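Local atomic coordinates of putative nitroreductase (Thermotoga maritima, PDB entry 1VKW), a protein that is of unproven function but probably acts as an oxidoreductase of the FMN-dependent nitroreductase type. Residues R125-I130 and N160-K165; N14-I19 and Y191-E196; D75-Y80 and E178-L183. All coordinates share one frame; numbering follows the deposited sequence.

Contact 1. Residues R125-I130 and N160-K165; sequences RKRRPI and NRQPWK. With SO4 (sulfate ion), chain C.
Residues 125-130 and 160-165 are both irregular, and their backbones come nearest at Arg127 and Gln162, with CA atoms 7.8 Å apart. The side-chain amide of Gln162 links the two segments. Its OE1 takes the backbone N of Arg128 at 2.9 Å, in the carbonyl plane and on a lone pair, with a nearly straight N-H...O angle of 168°. Its NE2 turns back to Asn160 O within its own segment, which fixes the rotation of the amide. The Arg128 side chain reaches back to the second segment: NH1 and NH2 both hold Arg161 O, each at 3.1 Å, with the oxygen near the guanidinium plane. Gln162 CD lies over one face of this group, toward its rim, with the guanidinium and amide planes only 19° apart. The contact joins two surface loops, one leading into helix 130-133 and the other into strand 165-168; Pro163 in the second is the centre of an inverse gamma turn. Lys126 O accepts from Asn160 ND2 at 3.1 Å and from Arg127 NH1 at 2.9 Å, the donors coming from opposite faces of its carbonyl plane. Arg127 bends at chi2 (-65°), which turns its chain back toward Lys126 O. Its guanidinium edge meets the sulfate, with NH2 2.9 Å from O2 and NH1 bonded to the same oxygen, while Asn160 OD1 sits over one face. Arg22 and Ser24 also bind this ion, which probably comes from the crystallisation liquor. A leucine in place of Arg127 would probably cost the sulfate two hydrogen bonds and Lys126 O one of its two donors.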
loop_
_atom_site.group_PDB
_atom_site.type_symbol
_atom_site.label_atom_id
_atom_site.label_comp_id
_atom_site.label_asym_id
_atom_site.label_seq_id
_atom_site.Cartn_x
_atom_site.Cartn_y
_atom_site.Cartn_z
ATOM N N ARG A 125 10.533 6.845 -11.238
ATOM C CA ARG A 125 10.192 5.524 -10.732
ATOM C C ARG A 125 11.151 4.531 -11.328
ATOM O O ARG A 125 11.158 4.314 -12.538
ATOM C CB ARG A 125 8.771 5.149 -11.115
ATOM C CG ARG A 125 8.029 4.358 -10.047
ATOM C CD ARG A 125 6.576 4.728 -10.043
ATOM N NE ARG A 125 5.874 4.447 -8.808
ATOM C CZ ARG A 125 4.596 4.740 -8.622
ATOM N NH1 ARG A 125 3.903 5.339 -9.577
ATOM N NH2 ARG A 125 3.998 4.438 -7.485
ATOM N N LYS A 126 11.975 3.946 -10.477
ATOM C CA LYS A 126 12.902 2.926 -10.919
ATOM C C LYS A 126 12.399 1.600 -10.419
ATOM O O LYS A 126 12.210 1.405 -9.222
ATOM C CB LYS A 126 14.305 3.214 -10.403
ATOM C CG LYS A 126 14.937 4.442 -11.050
ATOM C CD LYS A 126 16.398 4.606 -10.627
ATOM C CE LYS A 126 17.219 5.337 -11.665
ATOM N NZ LYS A 126 18.668 4.996 -11.510
ATOM N N ARG A 127 12.173 0.686 -11.354
ATOM C CA ARG A 127 11.813 -0.671 -11.012
ATOM C C ARG A 127 12.518 -1.589 -11.969
ATOM O O ARG A 127 12.756 -1.243 -13.145
ATOM C CB ARG A 127 10.299 -0.901 -11.101
ATOM C CG ARG A 127 9.463 -0.196 -10.050
ATOM C CD ARG A 127 9.685 -0.660 -8.631
ATOM N NE ARG A 127 8.749 -0.012 -7.702
ATOM C CZ ARG A 127 8.874 1.228 -7.230
ATOM N NH1 ARG A 127 9.909 1.993 -7.555
ATOM N NH2 ARG A 127 7.950 1.709 -6.410
ATOM N N ARG A 128 12.845 -2.768 -11.460
ATOM C CA ARG A 128 13.410 -3.818 -12.286
ATOM C C ARG A 128 12.321 -4.302 -13.246
ATOM O O ARG A 128 11.120 -4.088 -12.991
ATOM C CB ARG A 128 13.942 -4.946 -11.403
ATOM C CG ARG A 128 15.060 -4.465 -10.479
ATOM C CD ARG A 128 15.892 -5.578 -9.859
ATOM N NE ARG A 128 15.100 -6.397 -8.962
ATOM C CZ ARG A 128 14.984 -6.200 -7.652
ATOM N NH1 ARG A 128 15.601 -5.188 -7.047
ATOM N NH2 ARG A 128 14.230 -7.028 -6.943
ATOM N N PRO A 129 12.725 -4.949 -14.339
ATOM C CA PRO A 129 11.771 -5.428 -15.347
ATOM C C PRO A 129 10.741 -6.410 -14.789
ATOM O O PRO A 129 11.058 -7.235 -13.936
ATOM C CB PRO A 129 12.666 -6.110 -16.382
ATOM C CG PRO A 129 13.993 -5.529 -16.173
ATOM C CD PRO A 129 14.112 -5.250 -14.717
ATOM N N ILE A 130 9.505 -6.319 -15.273
ATOM C CA ILE A 130 8.428 -7.148 -14.733
ATOM C C ILE A 130 8.783 -8.625 -14.784
ATOM O O ILE A 130 8.454 -9.370 -13.856
ATOM C CB ILE A 130 7.068 -6.862 -15.438
ATOM C CG1 ILE A 130 5.970 -7.759 -14.868
ATOM C CG2 ILE A 130 7.160 -7.064 -16.922
ATOM C CD1 ILE A 130 4.589 -7.131 -14.991
ATOM N N ASN A 160 13.971 0.423 -1.788
ATOM C CA ASN A 160 13.622 -0.009 -3.149
ATOM C C ASN A 160 14.183 -1.375 -3.559
ATOM O O ASN A 160 14.487 -1.629 -4.731
ATOM C CB ASN A 160 13.999 1.051 -4.192
ATOM C CG ASN A 160 13.207 0.897 -5.490
ATOM O OD1 ASN A 160 12.056 0.456 -5.479
ATOM N ND2 ASN A 160 13.828 1.249 -6.616
ATOM N N ARG A 161 14.268 -2.291 -2.609
ATOM C CA ARG A 161 14.857 -3.576 -2.944
ATOM C C ARG A 161 13.895 -4.489 -3.677
ATOM O O ARG A 161 14.344 -5.462 -4.265
ATOM C CB ARG A 161 15.449 -4.258 -1.734
ATOM C CG ARG A 161 14.477 -4.681 -0.687
ATOM C CD ARG A 161 15.181 -4.966 0.625
ATOM N NE ARG A 161 14.283 -4.861 1.766
ATOM C CZ ARG A 161 14.676 -4.869 3.030
ATOM N NH1 ARG A 161 15.956 -5.006 3.338
ATOM N NH2 ARG A 161 13.776 -4.760 3.988
ATOM N N GLN A 162 12.594 -4.180 -3.632
ATOM C CA GLN A 162 11.576 -4.834 -4.475
ATOM C C GLN A 162 11.636 -6.344 -4.291
ATOM O O GLN A 162 11.835 -7.082 -5.256
ATOM C CB GLN A 162 11.791 -4.478 -5.952
ATOM C CG GLN A 162 11.739 -3.000 -6.271
ATOM C CD GLN A 162 12.494 -2.635 -7.549
ATOM O OE1 GLN A 162 12.090 -3.018 -8.656
ATOM N NE2 GLN A 162 13.559 -1.864 -7.401
ATOM N N PRO A 163 11.478 -6.800 -3.046
ATOM C CA PRO A 163 11.827 -8.171 -2.668
ATOM C C PRO A 163 10.730 -9.218 -2.962
ATOM O O PRO A 163 10.410 -10.026 -2.093
ATOM C CB PRO A 163 12.064 -8.042 -1.154
ATOM C CG PRO A 163 11.094 -6.969 -0.720
ATOM C CD PRO A 163 10.956 -6.029 -1.891
ATOM N N TRP A 164 10.190 -9.227 -4.176
ATOM C CA TRP A 164 9.024 -10.070 -4.488
ATOM C C TRP A 164 9.288 -11.091 -5.570
ATOM O O TRP A 164 9.941 -10.810 -6.579
ATOM C CB TRP A 164 7.842 -9.211 -4.918
ATOM C CG TRP A 164 7.638 -8.006 -4.082
ATOM C CD1 TRP A 164 7.272 -7.970 -2.775
ATOM C CD2 TRP A 164 7.767 -6.646 -4.502
ATOM N NE1 TRP A 164 7.175 -6.668 -2.350
ATOM C CE2 TRP A 164 7.463 -5.834 -3.393
ATOM C CE3 TRP A 164 8.103 -6.030 -5.708
ATOM C CZ2 TRP A 164 7.490 -4.437 -3.453
ATOM C CZ3 TRP A 164 8.123 -4.631 -5.764
ATOM C CH2 TRP A 164 7.817 -3.863 -4.645
ATOM N N LYS A 165 8.763 -12.287 -5.361
ATOM C CA LYS A 165 8.713 -13.284 -6.412
ATOM C C LYS A 165 7.241 -13.606 -6.594
ATOM O O LYS A 165 6.563 -13.935 -5.613
ATOM C CB LYS A 165 9.517 -14.520 -6.003
ATOM C CG LYS A 165 9.890 -15.479 -7.120
ATOM C CD LYS A 165 10.927 -16.534 -6.617
ATOM C CE LYS A 165 11.307 -17.576 -7.673
ATOM N NZ LYS A 165 12.163 -18.698 -7.124
HETATM S S SO4 C . 9.042 5.050 -4.824
HETATM O O1 SO4 C . 10.454 4.736 -4.667
HETATM O O2 SO4 C . 8.570 4.495 -6.074
HETATM O O3 SO4 C . 8.326 4.506 -3.685
HETATM O O4 SO4 C . 8.859 6.501 -4.873
#

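Contact 2. Residues N14-I19 and Y191-E196; sequences NIFEAI and YLTARE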
loop_
_atom_site.group_PDB
_atom_site.type_symbol
_atom_site.label_atom_id
_atom_site.label_comp_id
_atom_site.label_asym_id
_atom_site.label_seq_id
_atom_site.Cartn_x
_atom_site.Cartn_y
_atom_site.Cartn_z
ATOM N N ASN A 14 -9.374 6.374 -8.795
ATOM C CA ASN A 14 -9.573 4.947 -8.579
ATOM C C ASN A 14 -8.254 4.305 -8.165
ATOM O O ASN A 14 -7.207 4.957 -8.169
ATOM C CB ASN A 14 -10.193 4.262 -9.825
ATOM C CG ASN A 14 -9.280 4.286 -11.057
ATOM O OD1 ASN A 14 -8.062 4.102 -10.961
ATOM N ND2 ASN A 14 -9.884 4.477 -12.227
ATOM N N ILE A 15 -8.326 3.035 -7.780
ATOM C CA ILE A 15 -7.179 2.306 -7.269
ATOM C C ILE A 15 -5.962 2.346 -8.210
ATOM O O ILE A 15 -4.828 2.431 -7.747
ATOM C CB ILE A 15 -7.576 0.834 -6.931
ATOM C CG1 ILE A 15 -6.393 0.070 -6.326
ATOM C CG2 ILE A 15 -8.090 0.096 -8.153
ATOM C CD1 ILE A 15 -5.855 0.675 -5.027
ATOM N N PHE A 16 -6.192 2.270 -9.518
ATOM C CA PHE A 16 -5.098 2.276 -10.481
ATOM C C PHE A 16 -4.374 3.625 -10.473
ATOM O O PHE A 16 -3.136 3.699 -10.493
ATOM C CB PHE A 16 -5.612 1.952 -11.885
ATOM C CG PHE A 16 -6.333 0.639 -11.973
ATOM C CD1 PHE A 16 -5.670 -0.551 -11.684
ATOM C CD2 PHE A 16 -7.671 0.588 -12.324
ATOM C CE1 PHE A 16 -6.335 -1.772 -11.756
ATOM C CE2 PHE A 16 -8.345 -0.631 -12.393
ATOM C CZ PHE A 16 -7.681 -1.807 -12.105
ATOM N N GLU A 17 -5.156 4.694 -10.414
ATOM C CA GLU A 17 -4.598 6.039 -10.405
ATOM C C GLU A 17 -3.859 6.298 -9.090
ATOM O O GLU A 17 -2.783 6.877 -9.094
ATOM C CB GLU A 17 -5.710 7.058 -10.674
ATOM C CG GLU A 17 -6.317 6.875 -12.065
ATOM C CD GLU A 17 -7.622 7.613 -12.293
ATOM O OE1 GLU A 17 -8.355 7.895 -11.321
ATOM O OE2 GLU A 17 -7.926 7.897 -13.471
ATOM N N ALA A 18 -4.406 5.830 -7.972
ATOM C CA ALA A 18 -3.733 5.961 -6.667
ATOM C C ALA A 18 -2.375 5.258 -6.641
ATOM O O ALA A 18 -1.385 5.826 -6.182
ATOM C CB ALA A 18 -4.610 5.422 -5.560
ATOM N N ILE A 19 -2.323 4.018 -7.128
ATOM C CA ILE A 19 -1.060 3.285 -7.196
ATOM C C ILE A 19 -0.068 4.018 -8.104
ATOM O O ILE A 19 1.102 4.184 -7.751
ATOM C CB ILE A 19 -1.280 1.829 -7.679
ATOM C CG1 ILE A 19 -2.027 1.022 -6.608
ATOM C CG2 ILE A 19 0.080 1.154 -7.995
ATOM C CD1 ILE A 19 -2.593 -0.340 -7.090
ATOM N N TYR A 191 -4.329 -7.319 -4.016
ATOM C CA TYR A 191 -5.673 -7.454 -3.473
ATOM C C TYR A 191 -6.625 -6.357 -3.970
ATOM O O TYR A 191 -7.703 -6.637 -4.477
ATOM C CB TYR A 191 -5.621 -7.467 -1.945
ATOM C CG TYR A 191 -6.985 -7.321 -1.339
ATOM C CD1 TYR A 191 -7.805 -8.431 -1.139
ATOM C CD2 TYR A 191 -7.471 -6.066 -0.988
ATOM C CE1 TYR A 191 -9.079 -8.289 -0.587
ATOM C CE2 TYR A 191 -8.745 -5.908 -0.449
ATOM C CZ TYR A 191 -9.542 -7.021 -0.250
ATOM O OH TYR A 191 -10.793 -6.845 0.294
ATOM N N LEU A 192 -6.211 -5.104 -3.830
ATOM C CA LEU A 192 -7.050 -3.970 -4.219
ATOM C C LEU A 192 -7.323 -3.896 -5.731
ATOM O O LEU A 192 -8.425 -3.550 -6.144
ATOM C CB LEU A 192 -6.443 -2.657 -3.694
ATOM C CG LEU A 192 -6.449 -2.468 -2.167
ATOM C CD1 LEU A 192 -5.613 -1.262 -1.763
ATOM C CD2 LEU A 192 -7.858 -2.345 -1.605
ATOM N N THR A 193 -6.338 -4.220 -6.563
ATOM C CA THR A 193 -6.556 -4.186 -8.015
ATOM C C THR A 193 -7.402 -5.368 -8.478
ATOM O O THR A 193 -8.296 -5.212 -9.324
ATOM C CB THR A 193 -5.234 -4.132 -8.785
ATOM O OG1 THR A 193 -4.398 -5.219 -8.389
ATOM C CG2 THR A 193 -4.439 -2.878 -8.422
ATOM N N ALA A 194 -7.165 -6.542 -7.892
ATOM C CA ALA A 194 -7.980 -7.720 -8.204
ATOM C C ALA A 194 -9.451 -7.520 -7.810
ATOM O O ALA A 194 -10.361 -7.953 -8.520
ATOM C CB ALA A 194 -7.403 -8.961 -7.520
ATOM N N ARG A 195 -9.667 -6.849 -6.682
ATOM C CA ARG A 195 -11.002 -6.540 -6.192
ATOM C C ARG A 195 -11.744 -5.654 -7.193
ATOM O O ARG A 195 -12.910 -5.905 -7.511
ATOM C CB ARG A 195 -10.913 -5.842 -4.828
ATOM C CG ARG A 195 -12.243 -5.619 -4.138
ATOM C CD ARG A 195 -12.106 -5.016 -2.741
ATOM N NE ARG A 195 -11.767 -3.598 -2.798
ATOM C CZ ARG A 195 -11.525 -2.831 -1.739
ATOM N NH1 ARG A 195 -11.573 -3.335 -0.509
ATOM N NH2 ARG A 195 -11.230 -1.547 -1.915
ATOM N N GLU A 196 -11.046 -4.631 -7.682
ATOM C CA GLU A 196 -11.561 -3.743 -8.726
ATOM C C GLU A 196 -11.828 -4.475 -10.047
ATOM O O GLU A 196 -12.896 -4.306 -10.645
ATOM C CB GLU A 196 -10.579 -2.586 -8.959
ATOM C CG GLU A 196 -10.968 -1.621 -10.068
ATOM C CD GLU A 196 -12.273 -0.893 -9.798
ATOM O OE1 GLU A 196 -12.589 -0.644 -8.615
ATOM O OE2 GLU A 196 -12.983 -0.562 -10.775
HETATM O O HOH W 1 -11.169 1.899 -7.780
#
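Two antiparallel helices pack here, the N-terminal turn of helix 15-21 against the later part of helix 180-198. The axes of their short segments approach to 10.3 Å, with 154° between their directions. Ile15 meets Leu192, Thr193 and Glu196. Its CG1 stands anti to the backbone N (chi1 -177°), and this points the CG1 branch at the second helix, where CD1 meets Leu192 CB at 3.6 Å; CG2 meets Glu196 CB at 3.7 Å. Thr193 turns its methyl to the first helix. Its CG2 presses on Ile19 CD1 at 3.4 Å, tighter than usual van der Waals contact, while its OG1 is bonded to His189 O in its own helix. The Phe16 ring has Ile15 CG2 over the centre of one face. Phe16 CE2 lies 3.6 Å from Glu196 CG, and Lys147 adds a cation-pi contact. No direct hydrogen bond joins the helices. A water bridges them instead: it accepts from Ile15 N at 3.1 Å and donates to Glu196 OE1. The other carboxylate oxygen, OE2, is paired with Lys199. Leu89 of helix 74-93 and Met151 of helix 143-153 extend the apolar patch. The start of helix 15-21 is held by reciprocal bonds: Asn14 OD1 accepts from Glu17 N at 3.0 Å, and Glu17 OE1 accepts from Asn14 N, the paired exchange that defines a capping box.

Contact 3. Residues D75-Y80 and E178-L183; sequences DELVEY and ERPVDL
Leu77 and Val78 on helix 74-93 meet Pro180 and Val181 in the first turn of helix 180-198. This is a close helix-to-helix contact in which the backbones themselves take part. The CA atoms of Val78 and Pro180 are only 4.6 Å apart. Leu77 has CG anti to its carbonyl carbon (chi1 -75°), which lays its side chain beside the proline ring, pointing the same way. Its CB rests 3.7 Å from Pro180 CG, and CD1 touches the same ring carbon. The other methyl, CD2, reaches past the ring and meets Val181 CG2 at 3.7 Å, the two side chains meeting at a slant. Val181 directs its CB away from helix 74-93 as a whole, yet CG2 still lies against Leu77 because that branch is turned beside the backbone N. Val78 has the same rotamer: CG1 is anti to the backbone N (chi1 171°), and CG2 faces the second helix. There CG2 packs on Pro180 CB at 3.6 Å and more loosely on Leu183 CB at 4.2 Å. Arg179 is the N-cap residue, and the proline that follows it stands where a helix needs no donor from its backbone N. The ring of Pro180 and the side chain of Leu183 also touch Phe74. Tyr212 of strand 211-215 touches both Val78 and Leu183, so a sheet adjoins this corner. No classical hydrogen bond crosses the contact. Two CA-H...O contacts run in opposite directions instead. Val181 CA approaches Leu77 O at 3.5 Å, and Val78 CA approaches Pro180 O at 3.2 Å, with an angle of 148° at the hydrogen.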
loop_
_atom_site.group_PDB
_atom_site.type_symbol
_atom_site.label_atom_id
_atom_site.label_comp_id
_atom_site.label_asym_id
_atom_site.label_seq_id
_atom_site.Cartn_x
_atom_site.Cartn_y
_atom_site.Cartn_z
ATOM N N ASP A 75 4.002 -12.999 10.275
ATOM C CA ASP A 75 2.590 -12.742 9.914
ATOM C C ASP A 75 2.109 -11.350 10.359
ATOM O O ASP A 75 1.349 -10.684 9.644
ATOM C CB ASP A 75 1.672 -13.829 10.504
ATOM C CG ASP A 75 1.988 -15.224 9.969
ATOM O OD1 ASP A 75 2.547 -15.329 8.855
ATOM O OD2 ASP A 75 1.716 -16.276 10.592
ATOM N N GLU A 76 2.553 -10.907 11.533
ATOM C CA GLU A 76 2.123 -9.608 12.050
ATOM C C GLU A 76 2.726 -8.467 11.245
ATOM O O GLU A 76 2.105 -7.413 11.097
ATOM C CB GLU A 76 2.476 -9.439 13.528
ATOM C CG GLU A 76 1.676 -10.322 14.481
ATOM C CD GLU A 76 2.413 -11.577 14.904
ATOM O OE1 GLU A 76 2.597 -12.488 14.068
ATOM O OE2 GLU A 76 2.804 -11.659 16.087
ATOM N N LEU A 77 3.937 -8.666 10.736
ATOM C CA LEU A 77 4.580 -7.647 9.910
ATOM C C LEU A 77 3.972 -7.573 8.496
ATOM O O LEU A 77 3.865 -6.489 7.931
ATOM C CB LEU A 77 6.089 -7.872 9.848
ATOM C CG LEU A 77 6.846 -7.483 11.123
ATOM C CD1 LEU A 77 8.257 -8.018 11.062
ATOM C CD2 LEU A 77 6.848 -5.977 11.341
ATOM N N VAL A 78 3.578 -8.715 7.934
ATOM C CA VAL A 78 2.799 -8.727 6.675
ATOM C C VAL A 78 1.512 -7.917 6.876
ATOM O O VAL A 78 1.143 -7.105 6.025
ATOM C CB VAL A 78 2.494 -10.177 6.192
ATOM C CG1 VAL A 78 1.518 -10.192 5.032
ATOM C CG2 VAL A 78 3.755 -10.867 5.766
ATOM N N GLU A 79 0.855 -8.133 8.017
ATOM C CA GLU A 79 -0.334 -7.386 8.412
ATOM C C GLU A 79 -0.062 -5.892 8.420
ATOM O O GLU A 79 -0.862 -5.114 7.901
ATOM C CB GLU A 79 -0.802 -7.833 9.815
ATOM C CG GLU A 79 -2.239 -7.465 10.151
ATOM C CD GLU A 79 -3.243 -8.262 9.334
ATOM O OE1 GLU A 79 -3.450 -9.457 9.643
ATOM O OE2 GLU A 79 -3.822 -7.695 8.390
ATOM N N TYR A 80 1.063 -5.495 9.022
ATOM C CA TYR A 80 1.455 -4.084 9.086
ATOM C C TYR A 80 1.604 -3.487 7.681
ATOM O O TYR A 80 1.036 -2.434 7.379
ATOM C CB TYR A 80 2.744 -3.907 9.903
ATOM C CG TYR A 80 2.959 -2.477 10.372
ATOM C CD1 TYR A 80 2.461 -2.044 11.592
ATOM C CD2 TYR A 80 3.632 -1.550 9.578
ATOM C CE1 TYR A 80 2.635 -0.735 12.019
ATOM C CE2 TYR A 80 3.816 -0.229 10.006
ATOM C CZ TYR A 80 3.309 0.170 11.226
ATOM O OH TYR A 80 3.475 1.471 11.662
ATOM N N GLU A 178 11.074 -12.701 1.651
ATOM C CA GLU A 178 11.723 -12.791 2.966
ATOM C C GLU A 178 11.465 -11.556 3.853
ATOM O O GLU A 178 11.879 -11.528 5.017
ATOM C CB GLU A 178 13.244 -12.944 2.803
ATOM C CG GLU A 178 13.724 -13.971 1.779
ATOM C CD GLU A 178 13.389 -15.407 2.146
ATOM O OE1 GLU A 178 12.460 -15.648 2.952
ATOM O OE2 GLU A 178 14.058 -16.315 1.609
ATOM N N ARG A 179 10.814 -10.542 3.290
ATOM C CA ARG A 179 10.593 -9.253 3.948
ATOM C C ARG A 179 9.097 -9.049 4.166
ATOM O O ARG A 179 8.393 -8.602 3.255
ATOM C CB ARG A 179 11.117 -8.129 3.055
ATOM C CG ARG A 179 12.561 -8.270 2.706
ATOM C CD ARG A 179 13.452 -8.158 3.913
ATOM N NE ARG A 179 14.841 -8.377 3.582
ATOM C CZ ARG A 179 15.821 -8.345 4.467
ATOM N NH1 ARG A 179 15.565 -8.104 5.754
ATOM N NH2 ARG A 179 17.065 -8.557 4.067
ATOM N N PRO A 180 8.613 -9.390 5.359
ATOM C CA PRO A 180 7.184 -9.499 5.576
ATOM C C PRO A 180 6.435 -8.182 5.366
ATOM O O PRO A 180 5.367 -8.187 4.772
ATOM C CB PRO A 180 7.074 -10.043 7.012
ATOM C CG PRO A 180 8.383 -9.773 7.659
ATOM C CD PRO A 180 9.390 -9.737 6.568
ATOM N N VAL A 181 7.010 -7.058 5.777
ATOM C CA VAL A 181 6.325 -5.767 5.600
ATOM C C VAL A 181 6.151 -5.468 4.109
ATOM O O VAL A 181 5.051 -5.168 3.665
ATOM C CB VAL A 181 7.046 -4.605 6.319
ATOM C CG1 VAL A 181 6.258 -3.306 6.163
ATOM C CG2 VAL A 181 7.214 -4.921 7.795
ATOM N N ASP A 182 7.239 -5.591 3.353
ATOM C CA ASP A 182 7.220 -5.406 1.900
ATOM C C ASP A 182 6.254 -6.386 1.217
ATOM O O ASP A 182 5.536 -6.007 0.302
ATOM C CB ASP A 182 8.638 -5.547 1.320
ATOM C CG ASP A 182 9.631 -4.524 1.910
ATOM O OD1 ASP A 182 9.253 -3.355 2.119
ATOM O OD2 ASP A 182 10.817 -4.797 2.185
ATOM N N LEU A 183 6.243 -7.640 1.675
ATOM C CA LEU A 183 5.276 -8.637 1.209
ATOM C C LEU A 183 3.845 -8.127 1.368
ATOM O O LEU A 183 3.066 -8.165 0.419
ATOM C CB LEU A 183 5.424 -9.957 1.978
ATOM C CG LEU A 183 4.972 -11.221 1.222
ATOM C CD1 LEU A 183 5.312 -12.462 2.031
ATOM C CD2 LEU A 183 3.507 -11.209 0.877
#

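Overall arrangement
From the N terminus, helix 15-21 comes first, and contact 2 closes the longest loop when residues 191-196 return to it. Contact 3 closes a loop nested inside, from helix 74-93 to the start of helix 180-198. Contact 1 is nested within both and joins the loops on either side of helices 130-133 and 143-153. Contacts 2 and 3 share helix 180-198 but lie on opposite sides of the chain's centre, their centres about 20 Å apart. Contact 1 touches each of them: Arg125 NH2 probably bonds to Ile19 O, and Trp164 NE1 probably bonds to Asp182 O. Helix 180-198 thus meets the N-terminal helix, helix 74-93 and the 160-165 loop.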